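Long-range contacts in DNA alpha-glucosyltransferase (Enterobacteria phage T4, PDB 1XV5), which is a phage glycosyltransferase of the GT-B clan, built on two Rossmann-like domains and seen here with uridine-5'-diphosphate bound: residues 177-182 and 310-315; 304-309 and 383-388; 344-349 and 376-381. One frame throughout, in Å; residues are numbered along the deposited sequence.

Contact 1: 177-182 and 310-315; sequences PPMDIV and HLELGA. With UDP (uridine-5'-diphosphate), chain C.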
loop_
_atom_site.group_PDB
_atom_site.type_symbol
_atom_site.label_atom_id
_atom_site.label_comp_id
_atom_site.label_asym_id
_atom_site.label_seq_id
_atom_site.Cartn_x
_atom_site.Cartn_y
_atom_site.Cartn_z
ATOM N N PRO A 177 -6.594 -3.835 -1.569
ATOM C CA PRO A 177 -6.145 -2.691 -2.377
ATOM C C PRO A 177 -5.624 -3.261 -3.704
ATOM O O PRO A 177 -4.528 -3.825 -3.759
ATOM C CB PRO A 177 -5.049 -2.075 -1.514
ATOM C CG PRO A 177 -4.452 -3.269 -0.828
ATOM C CD PRO A 177 -5.653 -4.114 -0.465
ATOM N N PRO A 178 -6.400 -3.111 -4.792
ATOM C CA PRO A 178 -6.036 -3.625 -6.114
ATOM C C PRO A 178 -5.075 -2.807 -6.955
ATOM O O PRO A 178 -4.945 -1.597 -6.795
ATOM C CB PRO A 178 -7.390 -3.762 -6.830
ATOM C CG PRO A 178 -8.447 -3.291 -5.804
ATOM C CD PRO A 178 -7.683 -2.399 -4.873
ATOM N N MET A 179 -4.417 -3.498 -7.877
ATOM C CA MET A 179 -3.489 -2.874 -8.804
ATOM C C MET A 179 -3.654 -3.573 -10.143
ATOM O O MET A 179 -3.973 -4.760 -10.185
ATOM C CB MET A 179 -2.049 -3.048 -8.319
ATOM C CG MET A 179 -1.013 -2.445 -9.240
ATOM S SD MET A 179 0.640 -2.561 -8.540
ATOM C CE MET A 179 1.223 -4.086 -9.306
ATOM N N ASP A 180 -3.472 -2.837 -11.236
ATOM C CA ASP A 180 -3.562 -3.452 -12.549
ATOM C C ASP A 180 -2.204 -4.128 -12.715
ATOM O O ASP A 180 -1.238 -3.518 -13.183
ATOM C CB ASP A 180 -3.752 -2.406 -13.648
ATOM C CG ASP A 180 -4.010 -3.034 -15.005
ATOM O OD1 ASP A 180 -3.575 -4.186 -15.217
ATOM O OD2 ASP A 180 -4.638 -2.375 -15.863
ATOM N N ILE A 181 -2.138 -5.386 -12.300
ATOM C CA ILE A 181 -0.912 -6.168 -12.363
ATOM C C ILE A 181 -0.479 -6.462 -13.800
ATOM O O ILE A 181 0.716 -6.521 -14.102
ATOM C CB ILE A 181 -1.103 -7.472 -11.560
ATOM C CG1 ILE A 181 -1.154 -7.122 -10.068
ATOM C CG2 ILE A 181 0.011 -8.464 -11.869
ATOM C CD1 ILE A 181 -1.608 -8.249 -9.162
ATOM N N VAL A 182 -1.456 -6.634 -14.681
ATOM C CA VAL A 182 -1.181 -6.904 -16.085
ATOM C C VAL A 182 -0.453 -5.711 -16.705
ATOM O O VAL A 182 0.533 -5.871 -17.423
ATOM C CB VAL A 182 -2.494 -7.144 -16.864
ATOM C CG1 VAL A 182 -2.195 -7.382 -18.336
ATOM C CG2 VAL A 182 -3.240 -8.327 -16.269
ATOM N N HIS A 310 3.986 -5.578 -2.327
ATOM C CA HIS A 310 3.934 -7.032 -2.532
ATOM C C HIS A 310 3.618 -7.280 -4.010
ATOM O O HIS A 310 4.316 -8.012 -4.712
ATOM C CB HIS A 310 2.795 -7.676 -1.730
ATOM C CG HIS A 310 3.091 -7.887 -0.279
ATOM N ND1 HIS A 310 2.284 -7.383 0.717
ATOM C CD2 HIS A 310 4.042 -8.625 0.342
ATOM C CE1 HIS A 310 2.719 -7.808 1.890
ATOM N NE2 HIS A 310 3.785 -8.563 1.690
ATOM N N LEU A 311 2.535 -6.664 -4.464
ATOM C CA LEU A 311 2.079 -6.830 -5.837
ATOM C C LEU A 311 3.086 -6.366 -6.875
ATOM O O LEU A 311 3.237 -6.985 -7.927
ATOM C CB LEU A 311 0.752 -6.090 -6.032
ATOM C CG LEU A 311 -0.355 -6.412 -5.021
ATOM C CD1 LEU A 311 -1.633 -5.698 -5.443
ATOM C CD2 LEU A 311 -0.590 -7.930 -4.941
ATOM N N GLU A 312 3.782 -5.277 -6.578
ATOM C CA GLU A 312 4.760 -4.742 -7.505
ATOM C C GLU A 312 5.906 -5.720 -7.767
ATOM O O GLU A 312 6.409 -5.799 -8.881
ATOM C CB GLU A 312 5.271 -3.395 -6.978
ATOM C CG GLU A 312 4.208 -2.302 -7.119
ATOM C CD GLU A 312 4.484 -1.047 -6.306
ATOM O OE1 GLU A 312 3.843 -0.017 -6.604
ATOM O OE2 GLU A 312 5.315 -1.084 -5.371
ATOM N N LEU A 313 6.306 -6.482 -6.755
ATOM C CA LEU A 313 7.391 -7.443 -6.956
ATOM C C LEU A 313 7.013 -8.510 -7.980
ATOM O O LEU A 313 7.770 -8.795 -8.912
ATOM C CB LEU A 313 7.774 -8.116 -5.632
ATOM C CG LEU A 313 8.281 -7.174 -4.539
ATOM C CD1 LEU A 313 8.891 -7.991 -3.407
ATOM C CD2 LEU A 313 9.320 -6.219 -5.120
ATOM N N GLY A 314 5.838 -9.101 -7.812
ATOM C CA GLY A 314 5.417 -10.127 -8.745
ATOM C C GLY A 314 5.106 -9.569 -10.120
ATOM O O GLY A 314 5.404 -10.189 -11.139
ATOM N N ALA A 315 4.523 -8.379 -10.151
ATOM C CA ALA A 315 4.147 -7.760 -11.412
ATOM C C ALA A 315 5.299 -7.355 -12.326
ATOM O O ALA A 315 5.169 -7.441 -13.545
ATOM C CB ALA A 315 3.247 -6.557 -11.144
HETATM N N1 UDP C . 6.149 4.057 -2.973
HETATM C C2 UDP C . 6.789 4.891 -3.868
HETATM N N3 UDP C . 7.885 5.545 -3.365
HETATM C C4 UDP C . 8.400 5.442 -2.086
HETATM C C5 UDP C . 7.686 4.548 -1.225
HETATM C C6 UDP C . 6.610 3.904 -1.687
HETATM O O2 UDP C . 6.417 5.032 -5.021
HETATM O O4 UDP C . 9.397 6.094 -1.780
HETATM C "C1'" UDP C . 4.955 3.347 -3.443
HETATM C "C2'" UDP C . 5.049 1.826 -3.381
HETATM O "O2'" UDP C . 5.761 1.315 -4.488
HETATM C "C3'" UDP C . 3.569 1.468 -3.367
HETATM C "C4'" UDP C . 3.002 2.538 -2.435
HETATM O "O4'" UDP C . 3.884 3.683 -2.588
HETATM O "O3'" UDP C . 3.031 1.630 -4.679
HETATM C "C5'" UDP C . 2.937 2.145 -0.972
HETATM O "O5'" UDP C . 1.815 1.299 -0.750
HETATM P PA UDP C . 1.891 -0.023 0.139
HETATM O O1A UDP C . 0.529 -0.595 0.111
HETATM O O2A UDP C . 3.036 -0.849 -0.328
HETATM O O3A UDP C . 2.253 0.483 1.653
HETATM P PB UDP C . 1.865 1.849 2.471
HETATM O O1B UDP C . 1.687 1.456 3.893
HETATM O O2B UDP C . 2.866 2.884 2.127
HETATM O O3B UDP C . 0.454 2.278 1.882
#
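Met179 reaches from the 177-182 turn to the flank of helix 308-316, where its thioether end meets Leu311, Glu312 and Ala315. The chain first runs straight out, with CG anti to the backbone N (chi1 179°) and chi2 also extended, then bends at chi3 (95°) and lays its methyl against the helix. Met179 CE lies 3.7 Å from Ala315 CB, and is also 3.9 Å from Leu311 CB, so it sits beside residues one helical turn apart. The sulfur takes a different neighbour: Met179 SD is 3.8 Å from CG of Glu312, whose chain crosses that of Met179 at about a right angle. Nearer the backbone, Leu311 CD1 lies 3.9 Å from Met179 CB, close to the carbonyl oxygen of Pro177. Ile181 completes the apolar patch. Ile181 CG2 is 3.8 Å from Ala315 CB, whereas its CD1 approaches Leu311 CD2 more loosely. No hydrogen bond joins the two segments, so the evidence is for a union of apolar surfaces.

Past its contact with Met179, Glu312 stays extended and carries its carboxylate to the ribose of UDP. The two hydroxyls are taken separately: UDP O3' donates to Glu312 OE1 (2.7 Å) and UDP O2' donates to Glu312 OE2 (2.6 Å). Asn278 ND2 also binds OE1 and so helps fix the carboxylate's rotation. Met179 therefore flanks the stem of a ligand-binding side chain without touching UDP across this contact. Following strand 172-174 of one parallel sheet, the turn packs here on a helix of the other domain; a carboxylate paired with both ribose hydroxyls is consistent with the nucleotide site of a GT-B glycosyltransferase.

Contact 2: 304-309 and 383-388; sequences RSLEYT and YQHQDS. With UDP (uridine-5'-diphosphate), chain C.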
loop_
_atom_site.group_PDB
_atom_site.type_symbol
_atom_site.label_atom_id
_atom_site.label_comp_id
_atom_site.label_asym_id
_atom_site.label_seq_id
_atom_site.Cartn_x
_atom_site.Cartn_y
_atom_site.Cartn_z
ATOM N N ARG A 304 -7.252 -10.536 3.608
ATOM C CA ARG A 304 -6.941 -10.896 2.219
ATOM C C ARG A 304 -5.994 -9.889 1.569
ATOM O O ARG A 304 -5.474 -10.131 0.491
ATOM C CB ARG A 304 -8.209 -10.929 1.347
ATOM C CG ARG A 304 -9.232 -12.010 1.667
ATOM C CD ARG A 304 -10.416 -11.909 0.696
ATOM N NE ARG A 304 -11.094 -10.617 0.798
ATOM C CZ ARG A 304 -11.935 -10.131 -0.113
ATOM N NH1 ARG A 304 -12.499 -8.942 0.068
ATOM N NH2 ARG A 304 -12.207 -10.826 -1.209
ATOM N N SER A 305 -5.764 -8.762 2.228
ATOM C CA SER A 305 -4.941 -7.718 1.636
ATOM C C SER A 305 -3.421 -7.808 1.655
ATOM O O SER A 305 -2.799 -7.795 2.721
ATOM C CB SER A 305 -5.330 -6.361 2.234
ATOM O OG SER A 305 -6.715 -6.112 2.093
ATOM N N LEU A 306 -2.828 -7.909 0.468
ATOM C CA LEU A 306 -1.379 -7.857 0.357
ATOM C C LEU A 306 -1.233 -6.355 0.145
ATOM O O LEU A 306 -2.234 -5.659 -0.067
ATOM C CB LEU A 306 -0.859 -8.605 -0.874
ATOM C CG LEU A 306 -0.599 -10.101 -0.699
ATOM C CD1 LEU A 306 -0.193 -10.702 -2.039
ATOM C CD2 LEU A 306 0.499 -10.319 0.351
ATOM N N GLU A 307 -0.011 -5.851 0.216
ATOM C CA GLU A 307 0.230 -4.427 0.021
ATOM C C GLU A 307 0.712 -4.180 -1.400
ATOM O O GLU A 307 1.066 -5.119 -2.116
ATOM C CB GLU A 307 1.274 -3.941 1.022
ATOM C CG GLU A 307 0.820 -4.099 2.453
ATOM C CD GLU A 307 1.872 -3.672 3.446
ATOM O OE1 GLU A 307 2.785 -4.474 3.737
ATOM O OE2 GLU A 307 1.787 -2.524 3.920
ATOM N N TYR A 308 0.720 -2.921 -1.817
ATOM C CA TYR A 308 1.164 -2.611 -3.165
ATOM C C TYR A 308 2.591 -3.057 -3.441
ATOM O O TYR A 308 2.875 -3.561 -4.523
ATOM C CB TYR A 308 0.989 -1.121 -3.458
ATOM C CG TYR A 308 -0.449 -0.792 -3.772
ATOM C CD1 TYR A 308 -1.223 -0.028 -2.903
ATOM C CD2 TYR A 308 -1.064 -1.318 -4.912
ATOM C CE1 TYR A 308 -2.579 0.199 -3.159
ATOM C CE2 TYR A 308 -2.411 -1.100 -5.172
ATOM C CZ TYR A 308 -3.162 -0.346 -4.295
ATOM O OH TYR A 308 -4.503 -0.157 -4.550
ATOM N N THR A 309 3.492 -2.890 -2.476
ATOM C CA THR A 309 4.862 -3.325 -2.706
ATOM C C THR A 309 4.914 -4.835 -2.929
ATOM O O THR A 309 5.790 -5.321 -3.636
ATOM C CB THR A 309 5.809 -2.924 -1.551
ATOM O OG1 THR A 309 5.221 -3.269 -0.293
ATOM C CG2 THR A 309 6.084 -1.419 -1.594
ATOM N N TYR A 383 -1.747 -12.104 -9.582
ATOM C CA TYR A 383 -2.761 -11.569 -10.489
ATOM C C TYR A 383 -4.131 -12.097 -10.046
ATOM O O TYR A 383 -5.090 -11.338 -9.874
ATOM C CB TYR A 383 -2.463 -12.030 -11.917
ATOM C CG TYR A 383 -3.624 -11.871 -12.868
ATOM C CD1 TYR A 383 -4.018 -10.611 -13.318
ATOM C CD2 TYR A 383 -4.345 -12.982 -13.302
ATOM C CE1 TYR A 383 -5.105 -10.461 -14.178
ATOM C CE2 TYR A 383 -5.437 -12.843 -14.160
ATOM C CZ TYR A 383 -5.807 -11.581 -14.594
ATOM O OH TYR A 383 -6.874 -11.439 -15.455
ATOM N N GLN A 384 -4.214 -13.412 -9.858
ATOM C CA GLN A 384 -5.456 -14.044 -9.431
ATOM C C GLN A 384 -5.896 -13.531 -8.065
ATOM O O GLN A 384 -7.086 -13.382 -7.796
ATOM C CB GLN A 384 -5.279 -15.567 -9.364
ATOM C CG GLN A 384 -5.177 -16.236 -10.726
ATOM C CD GLN A 384 -6.495 -16.215 -11.480
ATOM O OE1 GLN A 384 -6.530 -16.364 -12.702
ATOM N NE2 GLN A 384 -7.589 -16.041 -10.750
ATOM N N HIS A 385 -4.930 -13.246 -7.202
ATOM C CA HIS A 385 -5.263 -12.788 -5.866
ATOM C C HIS A 385 -5.711 -11.345 -5.724
ATOM O O HIS A 385 -6.661 -11.070 -4.992
ATOM C CB HIS A 385 -4.086 -13.009 -4.916
ATOM C CG HIS A 385 -4.402 -12.671 -3.491
ATOM N ND1 HIS A 385 -3.823 -11.610 -2.828
ATOM C CD2 HIS A 385 -5.276 -13.226 -2.621
ATOM C CE1 HIS A 385 -4.330 -11.526 -1.610
ATOM N NE2 HIS A 385 -5.214 -12.496 -1.460
ATOM N N GLN A 386 -5.060 -10.425 -6.430
ATOM C CA GLN A 386 -5.398 -9.019 -6.228
ATOM C C GLN A 386 -5.395 -8.072 -7.429
ATOM O O GLN A 386 -5.216 -6.865 -7.257
ATOM C CB GLN A 386 -4.463 -8.479 -5.129
ATOM C CG GLN A 386 -5.058 -7.420 -4.217
ATOM C CD GLN A 386 -4.318 -7.326 -2.890
ATOM O OE1 GLN A 386 -4.216 -8.314 -2.155
ATOM N NE2 GLN A 386 -3.801 -6.140 -2.577
ATOM N N ASP A 387 -5.599 -8.587 -8.640
ATOM C CA ASP A 387 -5.627 -7.694 -9.800
ATOM C C ASP A 387 -6.893 -6.834 -9.741
ATOM O O ASP A 387 -7.933 -7.283 -9.260
ATOM C CB ASP A 387 -5.633 -8.479 -11.112
ATOM C CG ASP A 387 -5.495 -7.574 -12.330
ATOM O OD1 ASP A 387 -4.376 -7.078 -12.585
ATOM O OD2 ASP A 387 -6.508 -7.343 -13.027
ATOM N N SER A 388 -6.801 -5.605 -10.239
ATOM C CA SER A 388 -7.942 -4.691 -10.245
ATOM C C SER A 388 -9.164 -5.275 -10.950
ATOM O O SER A 388 -10.302 -5.020 -10.547
ATOM C CB SER A 388 -7.557 -3.374 -10.928
ATOM O OG SER A 388 -6.561 -2.686 -10.196
HETATM N N1 UDP C . 6.149 4.057 -2.973
HETATM C C2 UDP C . 6.789 4.891 -3.868
HETATM N N3 UDP C . 7.885 5.545 -3.365
HETATM C C4 UDP C . 8.400 5.442 -2.086
HETATM C C5 UDP C . 7.686 4.548 -1.225
HETATM C C6 UDP C . 6.610 3.904 -1.687
HETATM O O2 UDP C . 6.417 5.032 -5.021
HETATM O O4 UDP C . 9.397 6.094 -1.780
HETATM C "C1'" UDP C . 4.955 3.347 -3.443
HETATM C "C2'" UDP C . 5.049 1.826 -3.381
HETATM O "O2'" UDP C . 5.761 1.315 -4.488
HETATM C "C3'" UDP C . 3.569 1.468 -3.367
HETATM C "C4'" UDP C . 3.002 2.538 -2.435
HETATM O "O4'" UDP C . 3.884 3.683 -2.588
HETATM O "O3'" UDP C . 3.031 1.630 -4.679
HETATM C "C5'" UDP C . 2.937 2.145 -0.972
HETATM O "O5'" UDP C . 1.815 1.299 -0.750
HETATM P PA UDP C . 1.891 -0.023 0.139
HETATM O O1A UDP C . 0.529 -0.595 0.111
HETATM O O2A UDP C . 3.036 -0.849 -0.328
HETATM O O3A UDP C . 2.253 0.483 1.653
HETATM P PB UDP C . 1.865 1.849 2.471
HETATM O O1B UDP C . 1.687 1.456 3.893
HETATM O O2B UDP C . 2.866 2.884 2.127
HETATM O O3B UDP C . 0.454 2.278 1.882
#
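Gln386 NE2 serves two carbonyl oxygens, those of Leu306 and Pro177. The bond to Leu306 O is 3.0 Å long and nearly straight at the hydrogen (175°); it leaves in the plane of the Gln386 amide but arrives well above the plane of the Leu306 carbonyl. At the other end of the amide, Gln386 OE1 accepts from Leu306 N at 3.0 Å (171°), with the N-H in the carbonyl plane and on a lone pair. One side-chain amide thus satisfies both the N-H and the C=O of a single buried residue, and the pair of bonds holds the amide's rotation. To reach them Gln386 accepts a chi1 of -146°, well short of fully anti, then runs extended beyond CG.

Beside this polar pairing, Leu306 leans its branch on His385. Leu306 CD1 approaches ND1 of His385 to 3.8 Å, and that nitrogen is buried with no partner in the model, while NE2 is satisfied elsewhere.

The loop 304-307, held in this way, leads directly into helix 308-316. Glu307 occupies the N-cap position, its OE2 in a salt bridge with Lys210. The next two backbone N-H groups turn to the alpha-phosphate: Tyr308 N donates to O1A of UDP at 3.0 Å, and Thr309 N donates to O2A of UDP at the same distance. Tyr308 OH meanwhile bonds Pro178 O, tying the helix start to the 177-182 turn. A phosphate bound by the first N-H groups of a helix, where the helix dipole probably favours its charge, is a hallmark of nucleotide sites in Rossmann-like domains.

Contact 3: 344-349 and 376-381; sequences SGIIWF and EKAYEF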
loop_
_atom_site.group_PDB
_atom_site.type_symbol
_atom_site.label_atom_id
_atom_site.label_comp_id
_atom_site.label_asym_id
_atom_site.label_seq_id
_atom_site.Cartn_x
_atom_site.Cartn_y
_atom_site.Cartn_z
ATOM N N SER A 344 3.206 -21.101 -5.442
ATOM C CA SER A 344 3.133 -19.791 -6.075
ATOM C C SER A 344 4.423 -19.204 -6.631
ATOM O O SER A 344 4.382 -18.203 -7.337
ATOM C CB SER A 344 2.554 -18.803 -5.068
ATOM O OG SER A 344 3.443 -18.681 -3.968
ATOM N N GLY A 345 5.563 -19.800 -6.303
ATOM C CA GLY A 345 6.823 -19.268 -6.783
ATOM C C GLY A 345 7.381 -18.249 -5.806
ATOM O O GLY A 345 8.534 -17.840 -5.911
ATOM N N ILE A 346 6.556 -17.837 -4.848
ATOM C CA ILE A 346 6.980 -16.871 -3.841
ATOM C C ILE A 346 7.898 -17.551 -2.830
ATOM O O ILE A 346 7.644 -18.683 -2.416
ATOM C CB ILE A 346 5.766 -16.294 -3.077
ATOM C CG1 ILE A 346 4.902 -15.460 -4.026
ATOM C CG2 ILE A 346 6.243 -15.467 -1.880
ATOM C CD1 ILE A 346 3.507 -15.149 -3.488
ATOM N N ILE A 347 8.970 -16.869 -2.448
ATOM C CA ILE A 347 9.888 -17.411 -1.452
ATOM C C ILE A 347 9.434 -16.837 -0.118
ATOM O O ILE A 347 9.433 -15.620 0.071
ATOM C CB ILE A 347 11.342 -16.992 -1.738
ATOM C CG1 ILE A 347 11.809 -17.649 -3.042
ATOM C CG2 ILE A 347 12.244 -17.379 -0.564
ATOM C CD1 ILE A 347 13.228 -17.304 -3.462
ATOM N N TRP A 348 9.027 -17.708 0.801
ATOM C CA TRP A 348 8.557 -17.241 2.099
ATOM C C TRP A 348 9.682 -17.142 3.120
ATOM O O TRP A 348 10.105 -18.136 3.711
ATOM C CB TRP A 348 7.430 -18.147 2.612
ATOM C CG TRP A 348 6.239 -18.167 1.684
ATOM C CD1 TRP A 348 5.897 -19.156 0.803
ATOM C CD2 TRP A 348 5.267 -17.125 1.513
ATOM N NE1 TRP A 348 4.770 -18.793 0.097
ATOM C CE2 TRP A 348 4.366 -17.551 0.512
ATOM C CE3 TRP A 348 5.074 -15.871 2.109
ATOM C CZ2 TRP A 348 3.284 -16.768 0.093
ATOM C CZ3 TRP A 348 3.995 -15.090 1.689
ATOM C CH2 TRP A 348 3.115 -15.544 0.691
ATOM N N PHE A 349 10.160 -15.916 3.300
ATOM C CA PHE A 349 11.239 -15.593 4.225
ATOM C C PHE A 349 10.910 -16.114 5.618
ATOM O O PHE A 349 9.911 -15.721 6.211
ATOM C CB PHE A 349 11.419 -14.076 4.253
ATOM C CG PHE A 349 12.627 -13.613 5.016
ATOM C CD1 PHE A 349 12.613 -13.557 6.407
ATOM C CD2 PHE A 349 13.774 -13.217 4.338
ATOM C CE1 PHE A 349 13.729 -13.105 7.116
ATOM C CE2 PHE A 349 14.895 -12.765 5.034
ATOM C CZ PHE A 349 14.871 -12.709 6.428
ATOM N N GLU A 376 6.908 -16.838 -13.182
ATOM C CA GLU A 376 5.672 -16.896 -13.963
ATOM C C GLU A 376 4.560 -17.358 -13.016
ATOM O O GLU A 376 3.421 -16.899 -13.108
ATOM C CB GLU A 376 5.802 -17.868 -15.145
ATOM C CG GLU A 376 6.649 -17.331 -16.299
ATOM C CD GLU A 376 5.950 -16.248 -17.113
ATOM O OE1 GLU A 376 6.604 -15.658 -17.998
ATOM O OE2 GLU A 376 4.749 -15.989 -16.884
ATOM N N LYS A 377 4.894 -18.258 -12.096
ATOM C CA LYS A 377 3.909 -18.726 -11.127
ATOM C C LYS A 377 3.514 -17.600 -10.171
ATOM O O LYS A 377 2.334 -17.417 -9.879
ATOM C CB LYS A 377 4.447 -19.915 -10.325
ATOM C CG LYS A 377 4.438 -21.227 -11.103
ATOM C CD LYS A 377 4.790 -22.425 -10.228
ATOM C CE LYS A 377 6.236 -22.393 -9.775
ATOM N NZ LYS A 377 6.628 -23.675 -9.112
ATOM N N ALA A 378 4.500 -16.840 -9.697
ATOM C CA ALA A 378 4.233 -15.743 -8.769
ATOM C C ALA A 378 3.356 -14.688 -9.420
ATOM O O ALA A 378 2.409 -14.198 -8.810
ATOM C CB ALA A 378 5.537 -15.115 -8.302
ATOM N N TYR A 379 3.689 -14.326 -10.653
ATOM C CA TYR A 379 2.905 -13.334 -11.372
ATOM C C TYR A 379 1.449 -13.770 -11.490
ATOM O O TYR A 379 0.541 -12.998 -11.189
ATOM C CB TYR A 379 3.489 -13.097 -12.767
ATOM C CG TYR A 379 2.574 -12.291 -13.669
ATOM C CD1 TYR A 379 1.726 -12.924 -14.577
ATOM C CD2 TYR A 379 2.525 -10.898 -13.583
ATOM C CE1 TYR A 379 0.850 -12.191 -15.377
ATOM C CE2 TYR A 379 1.652 -10.155 -14.377
ATOM C CZ TYR A 379 0.819 -10.808 -15.271
ATOM O OH TYR A 379 -0.051 -10.085 -16.057
ATOM N N GLU A 380 1.223 -15.007 -11.925
ATOM C CA GLU A 380 -0.142 -15.503 -12.081
ATOM C C GLU A 380 -0.880 -15.580 -10.749
ATOM O O GLU A 380 -2.057 -15.243 -10.661
ATOM C CB GLU A 380 -0.142 -16.885 -12.744
ATOM C CG GLU A 380 -1.542 -17.472 -12.922
ATOM C CD GLU A 380 -2.420 -16.638 -13.841
ATOM O OE1 GLU A 380 -3.654 -16.841 -13.835
ATOM O OE2 GLU A 380 -1.882 -15.785 -14.580
ATOM N N PHE A 381 -0.184 -16.024 -9.708
ATOM C CA PHE A 381 -0.799 -16.142 -8.390
ATOM C C PHE A 381 -1.255 -14.787 -7.855
ATOM O O PHE A 381 -2.380 -14.637 -7.382
ATOM C CB PHE A 381 0.191 -16.757 -7.401
ATOM C CG PHE A 381 -0.378 -16.969 -6.024
ATOM C CD1 PHE A 381 -1.301 -17.982 -5.785
ATOM C CD2 PHE A 381 0.017 -16.160 -4.964
ATOM C CE1 PHE A 381 -1.822 -18.191 -4.510
ATOM C CE2 PHE A 381 -0.495 -16.357 -3.685
ATOM C CZ PHE A 381 -1.419 -17.378 -3.454
#
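This is an apolar contact, with a CH-pi element, between the turn leading into strand 347-349 and the long helix 368-386; that strand lies at the edge of the second parallel sheet. Ser344 supplies the clearest geometry: its CB stands 3.8 Å from the centroid of the Phe381 ring, 22° off the ring normal, over one face and offset toward the rim. In Phe381 a chi1 of -178° swings the ring away from its own backbone N, and a stack with Phe332 further holds it. Ile346 comes obliquely to the same side of the ring, its chain crossing that of Phe381 at about a right angle, with CD1 3.9 Å from Phe381 CD2. The CG1 of Ile346 also lies 4.3 Å from Ala378 CB, while its CG2 covers one face of the Trp348 ring.

Between these side chains the backbones themselves come close. Gly345, at a positive phi of 90°, has its CA only 4.8 Å from that of Ala378. Its backbone angles call for glycine: a side chain's starting place is filled by Ser344 O and pressed on by Ala378 N and Lys377 CB. Lys377 passes at the border, its CB 4.2 Å from Gly345 N.

With no hydrogen bond across the segments, cohesion probably comes mainly from dispersion and close fit around the aromatic face, while the charge of Lys377 is paired with Glu374 and Asp343 at the rim.

Overall arrangement
Contacts 1 and 2 form one cluster, their centres 6 Å apart, while contact 3 lies 12 Å from each. Helix 308-316 serves both of the first two, and helix 368-386 serves contacts 2 and 3. Along the chain contacts 1 and 2 interleave, whereas both segments of contact 3 fall between those of contact 2. Tyr379 joins contact 3 to the cluster, its ring lying against Ile181 and Ala315. The segment 177-182 follows the first parallel sheet, 304-315 and 344-381 belong around the second, and at 383-388 the chain passes to helix 388-399, which packs on Pro178. The cluster thus lies where the two GT-B domains meet, beside UDP, and contact 3 ties it to the second sheet's edge.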